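Local coordinates for protein phosphoribosylformylglycinamidine synthase 2 (PDB 3VIU) that belongs to the PurM-like AIR synthase-related family and carries bound ADP where its two repeated N-terminal-type domains meet, at residues F82-H87 with A482-L487. Residues are numbered along the deposited sequence; the frame is centred on the assembly and turned at random.
With ADP (adenosine-5'-diphosphate), chain B; PO4 (phosphate ion), chain C.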
ATOM      1  N   PHE A  82       8.208  -6.344  -0.530  1.00 12.59           N
ATOM      2  CA  PHE A  82       7.160  -5.445  -0.094  1.00 13.39           C
ATOM      3  C   PHE A  82       5.808  -5.891  -0.605  1.00 14.73           C
ATOM      4  O   PHE A  82       5.707  -6.699  -1.526  1.00 13.09           O
ATOM      5  CB  PHE A  82       7.453  -3.996  -0.511  1.00 11.06           C
ATOM      6  CG  PHE A  82       7.491  -3.770  -1.999  1.00 12.81           C
ATOM      7  CD1 PHE A  82       8.545  -4.249  -2.768  1.00 12.62           C
ATOM      8  CD2 PHE A  82       6.489  -3.041  -2.625  1.00 11.24           C
ATOM      9  CE1 PHE A  82       8.599  -3.998  -4.140  1.00 13.87           C
ATOM     10  CE2 PHE A  82       6.537  -2.784  -3.997  1.00 12.02           C
ATOM     11  CZ  PHE A  82       7.592  -3.263  -4.753  1.00 12.32           C
ATOM     12  N   LYS A  83       4.767  -5.359   0.018  1.00 16.82           N
ATOM     13  CA  LYS A  83       3.407  -5.700  -0.344  1.00 19.77           C
ATOM     14  C   LYS A  83       2.450  -4.843   0.471  1.00 20.90           C
ATOM     15  O   LYS A  83       2.825  -4.285   1.507  1.00 21.39           O
ATOM     16  CB  LYS A  83       3.152  -7.175  -0.042  1.00 19.60           C
ATOM     17  CG  LYS A  83       1.762  -7.650  -0.380  1.00 21.77           C
ATOM     18  CD  LYS A  83       1.506  -8.989   0.276  1.00 23.70           C
ATOM     19  CE  LYS A  83       0.054  -9.382   0.177  1.00 26.10           C
ATOM     20  NZ  LYS A  83      -0.200 -10.570   1.026  1.00 27.39           N
ATOM     21  N   ILE A  84       1.217  -4.738  -0.006  1.00 20.35           N
ATOM     22  CA  ILE A  84       0.201  -3.966   0.688  1.00 20.70           C
ATOM     23  C   ILE A  84      -1.009  -4.875   0.885  1.00 20.88           C
ATOM     24  O   ILE A  84      -1.357  -5.663   0.004  1.00 22.34           O
ATOM     25  CB  ILE A  84      -0.168  -2.688  -0.114  1.00 19.80           C
ATOM     26  CG1 ILE A  84      -1.058  -1.776   0.728  1.00 19.52           C
ATOM     27  CG2 ILE A  84      -0.857  -3.058  -1.414  1.00 21.49           C
ATOM     28  CD1 ILE A  84      -1.342  -0.445   0.065  1.00 20.68           C
ATOM     29  N   GLU A  85      -1.620  -4.783   2.061  1.00 21.07           N
ATOM     30  CA  GLU A  85      -2.779  -5.596   2.435  1.00 21.74           C
ATOM     31  C   GLU A  85      -3.867  -4.655   2.909  1.00 19.62           C
ATOM     32  O   GLU A  85      -3.641  -3.463   3.049  1.00 22.06           O
ATOM     33  CB  GLU A  85      -2.431  -6.518   3.617  1.00 24.61           C
ATOM     34  CG  GLU A  85      -2.122  -7.986   3.333  1.00 29.78           C
ATOM     35  CD  GLU A  85      -1.934  -8.782   4.638  1.00 35.17           C
ATOM     36  OE1 GLU A  85      -1.670 -10.006   4.587  1.00 36.67           O
ATOM     37  OE2 GLU A  85      -2.055  -8.173   5.728  1.00 36.57           O
ATOM     38  N   SER A  86      -5.039  -5.205   3.190  1.00 20.44           N
ATOM     39  CA  SER A  86      -6.148  -4.413   3.701  1.00 19.98           C
ATOM     40  C   SER A  86      -6.794  -5.124   4.904  1.00 21.33           C
ATOM     41  O   SER A  86      -6.723  -6.351   5.027  1.00 22.17           O
ATOM     42  CB  SER A  86      -7.198  -4.196   2.608  1.00 18.44           C
ATOM     43  OG  SER A  86      -8.017  -5.341   2.446  1.00 14.33           O
ATOM     44  N   HIS A  87      -7.396  -4.344   5.799  1.00 22.08           N
ATOM     45  CA  HIS A  87      -8.091  -4.873   6.973  1.00 24.53           C
ATOM     46  C   HIS A  87      -9.268  -3.937   7.194  1.00 24.18           C
ATOM     47  O   HIS A  87      -9.480  -3.414   8.293  1.00 23.81           O
ATOM     48  CB  HIS A  87      -7.180  -4.887   8.214  1.00 27.32           C
ATOM     49  CG  HIS A  87      -6.842  -6.266   8.700  1.00 29.27           C
ATOM     50  ND1 HIS A  87      -6.020  -7.125   7.999  1.00 31.25           N
ATOM     51  CD2 HIS A  87      -7.241  -6.947   9.802  1.00 30.56           C
ATOM     52  CE1 HIS A  87      -5.931  -8.275   8.646  1.00 30.90           C
ATOM     53  NE2 HIS A  87      -6.662  -8.193   9.742  1.00 30.78           N
ATOM     54  N   ALA A 482       9.250  -1.254  -9.133  1.00 12.91           N
ATOM     55  CA  ALA A 482       8.019  -2.024  -9.268  1.00 13.22           C
ATOM     56  C   ALA A 482       6.983  -1.454  -8.323  1.00 12.36           C
ATOM     57  O   ALA A 482       7.286  -0.571  -7.528  1.00 12.59           O
ATOM     58  CB  ALA A 482       8.265  -3.490  -8.932  1.00  9.74           C
ATOM     59  N   TYR A 483       5.759  -1.953  -8.405  1.00 11.94           N
ATOM     60  CA  TYR A 483       4.736  -1.464  -7.507  1.00 13.21           C
ATOM     61  C   TYR A 483       3.912  -2.589  -6.911  1.00 14.89           C
ATOM     62  O   TYR A 483       4.045  -3.744  -7.293  1.00 16.37           O
ATOM     63  CB  TYR A 483       3.816  -0.470  -8.214  1.00 10.91           C
ATOM     64  CG  TYR A 483       2.841  -1.087  -9.180  1.00 11.15           C
ATOM     65  CD1 TYR A 483       3.199  -1.339 -10.506  1.00  9.68           C
ATOM     66  CD2 TYR A 483       1.549  -1.412  -8.768  1.00 12.56           C
ATOM     67  CE1 TYR A 483       2.293  -1.895 -11.396  1.00 11.06           C
ATOM     68  CE2 TYR A 483       0.636  -1.968  -9.649  1.00 12.36           C
ATOM     69  CZ  TYR A 483       1.012  -2.211 -10.959  1.00 11.52           C
ATOM     70  OH  TYR A 483       0.112  -2.794 -11.810  1.00 12.24           O
ATOM     71  N   THR A 484       3.070  -2.220  -5.955  1.00 16.00           N
ATOM     72  CA  THR A 484       2.174  -3.137  -5.269  1.00 14.71           C
ATOM     73  C   THR A 484       0.847  -2.371  -5.272  1.00 15.63           C
ATOM     74  O   THR A 484       0.831  -1.155  -5.049  1.00 14.77           O
ATOM     75  CB  THR A 484       2.658  -3.384  -3.817  1.00 14.90           C
ATOM     76  OG1 THR A 484       1.829  -4.369  -3.187  1.00 15.49           O
ATOM     77  CG2 THR A 484       2.613  -2.087  -3.012  1.00 13.69           C
ATOM     78  N   ASP A 485      -0.257  -3.057  -5.552  1.00 14.62           N
ATOM     79  CA  ASP A 485      -1.546  -2.382  -5.586  1.00 13.62           C
ATOM     80  C   ASP A 485      -2.572  -2.994  -4.654  1.00 15.53           C
ATOM     81  O   ASP A 485      -2.881  -4.187  -4.741  1.00 16.32           O
ATOM     82  CB  ASP A 485      -2.113  -2.378  -7.005  1.00 12.61           C
ATOM     83  CG  ASP A 485      -2.407  -3.772  -7.512  1.00 15.60           C
ATOM     84  OD1 ASP A 485      -3.555  -4.035  -7.934  1.00 14.55           O
ATOM     85  OD2 ASP A 485      -1.483  -4.610  -7.494  1.00 17.83           O
ATOM     86  N   GLY A 486      -3.089  -2.169  -3.750  1.00 14.13           N
ATOM     87  CA  GLY A 486      -4.105  -2.625  -2.833  1.00 10.43           C
ATOM     88  C   GLY A 486      -5.427  -2.141  -3.391  1.00 12.62           C
ATOM     89  O   GLY A 486      -5.766  -0.970  -3.258  1.00 10.42           O
ATOM     90  N   LEU A 487      -6.170  -3.029  -4.041  1.00 13.60           N
ATOM     91  CA  LEU A 487      -7.458  -2.648  -4.603  1.00 14.40           C
ATOM     92  C   LEU A 487      -8.558  -2.743  -3.548  1.00 14.97           C
ATOM     93  O   LEU A 487      -8.623  -3.714  -2.794  1.00 17.59           O
ATOM     94  CB  LEU A 487      -7.807  -3.550  -5.791  1.00 14.18           C
ATOM     95  CG  LEU A 487      -6.764  -3.654  -6.914  1.00 16.14           C
ATOM     96  CD1 LEU A 487      -7.343  -4.480  -8.052  1.00 14.22           C
ATOM     97  CD2 LEU A 487      -6.358  -2.264  -7.411  1.00 13.01           C
TER
HETATM   98  PB  ADP B 800      -2.097 -13.165   2.294  1.00 74.65           P
HETATM   99  O1B ADP B 800      -3.446 -13.733   2.573  1.00 75.79           O
HETATM  100  O2B ADP B 800      -2.069 -11.619   2.742  1.00 74.08           O
HETATM  101  O3B ADP B 800      -0.952 -14.051   3.157  1.00 74.54           O
HETATM  102  PA  ADP B 800      -3.091 -13.308  -0.244  1.00 68.93           P
HETATM  103  O1A ADP B 800      -3.543 -14.717  -0.404  1.00 68.84           O
HETATM  104  O2A ADP B 800      -4.289 -12.448   0.428  1.00 68.99           O
HETATM  105  O3A ADP B 800      -1.744 -13.267   0.696  1.00 71.48           O
HETATM  106  O5' ADP B 800      -2.737 -12.613  -1.680  1.00 64.03           O
HETATM  107  C5' ADP B 800      -2.819 -13.600  -2.727  1.00 57.25           C
HETATM  108  C4' ADP B 800      -1.627 -13.529  -3.726  1.00 52.52           C
HETATM  109  O4' ADP B 800      -2.011 -12.828  -4.952  1.00 50.76           O
HETATM  110  C3' ADP B 800      -0.384 -12.774  -3.188  1.00 50.00           C
HETATM  111  O3' ADP B 800       0.806 -13.360  -3.734  1.00 48.00           O
HETATM  112  C2' ADP B 800      -0.611 -11.340  -3.666  1.00 48.84           C
HETATM  113  O2' ADP B 800       0.610 -10.601  -3.765  1.00 46.83           O
HETATM  114  C1' ADP B 800      -1.316 -11.533  -5.011  1.00 49.10           C
HETATM  115  N9  ADP B 800      -2.263 -10.443  -5.287  1.00 48.44           N
HETATM  116  C8  ADP B 800      -3.499 -10.280  -4.727  1.00 47.66           C
HETATM  117  N7  ADP B 800      -4.075  -9.211  -5.197  1.00 47.23           N
HETATM  118  C5  ADP B 800      -3.253  -8.616  -6.086  1.00 46.31           C
HETATM  119  C6  ADP B 800      -3.325  -7.455  -6.899  1.00 45.84           C
HETATM  120  N6  ADP B 800      -4.450  -6.649  -6.875  1.00 45.15           N
HETATM  121  N1  ADP B 800      -2.277  -7.154  -7.697  1.00 45.24           N
HETATM  122  C2  ADP B 800      -1.177  -7.922  -7.735  1.00 44.61           C
HETATM  123  N3  ADP B 800      -1.070  -9.022  -6.985  1.00 44.46           N
HETATM  124  C4  ADP B 800      -2.069  -9.400  -6.159  1.00 46.63           C
HETATM  125  P   PO4 C 900     -10.979  -6.768   4.048  1.00 25.51           P
HETATM  126  O1  PO4 C 900      -9.976  -5.681   4.066  1.00 27.98           O
HETATM  127  O2  PO4 C 900     -12.160  -6.363   4.844  1.00 28.26           O
HETATM  128  O3  PO4 C 900     -11.394  -7.034   2.652  1.00 30.70           O
HETATM  129  O4  PO4 C 900     -10.385  -7.999   4.630  1.00 28.76           O
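Thr484 meets Ile84 between two strands that run almost parallel, 6° apart, yet belong to different sheets, and segments 82-87 and 482-487 share no backbone hydrogen bond. Strand 78-86 lies in the sheet of the first AIR synthase N-terminal domain and strand 479-488 in that of the second. Their axes approach to 6.1 Å, and side chains fill the gap. With chi1 -175°, Thr484 OG1 swings opposite the backbone N and faces the other strand. There Ile84 N gives Thr484 OG1 a weak, bent hydrogen bond of 3.3 Å. Thr484 OG1 also bonds to Ser521 on strand 519-525, so this buried hydroxyl has two partners, Ser521 the stronger. Ile84 CG2 fits over the bare backbone at Gly486, 3.4 Å from Gly486 N. The ring of Phe82 and the side chain of Thr484 lie alongside each other with their ends pointing opposite ways. Phe82 CE2 lies 3.9 Å from Thr484 CB, and Phe82 CZ lies 4.2 Å from Ala482 CB.

Lys83 and Asp485 point away from this seam and reach ADP. The extended chain of Lys83 carries NZ to the phosphates, with hydrogen bonds to ADP O2B (2.7 Å) and ADP O3A. From the other strand, Asp485 OD1 accepts a hydrogen bond from ADP N6 at 3.0 Å, with an angle of 145°. One strand thus grips the phosphates and the other the adenine. The pocket is built from both domains, and the strand packing probably sets the spacing of its two ends.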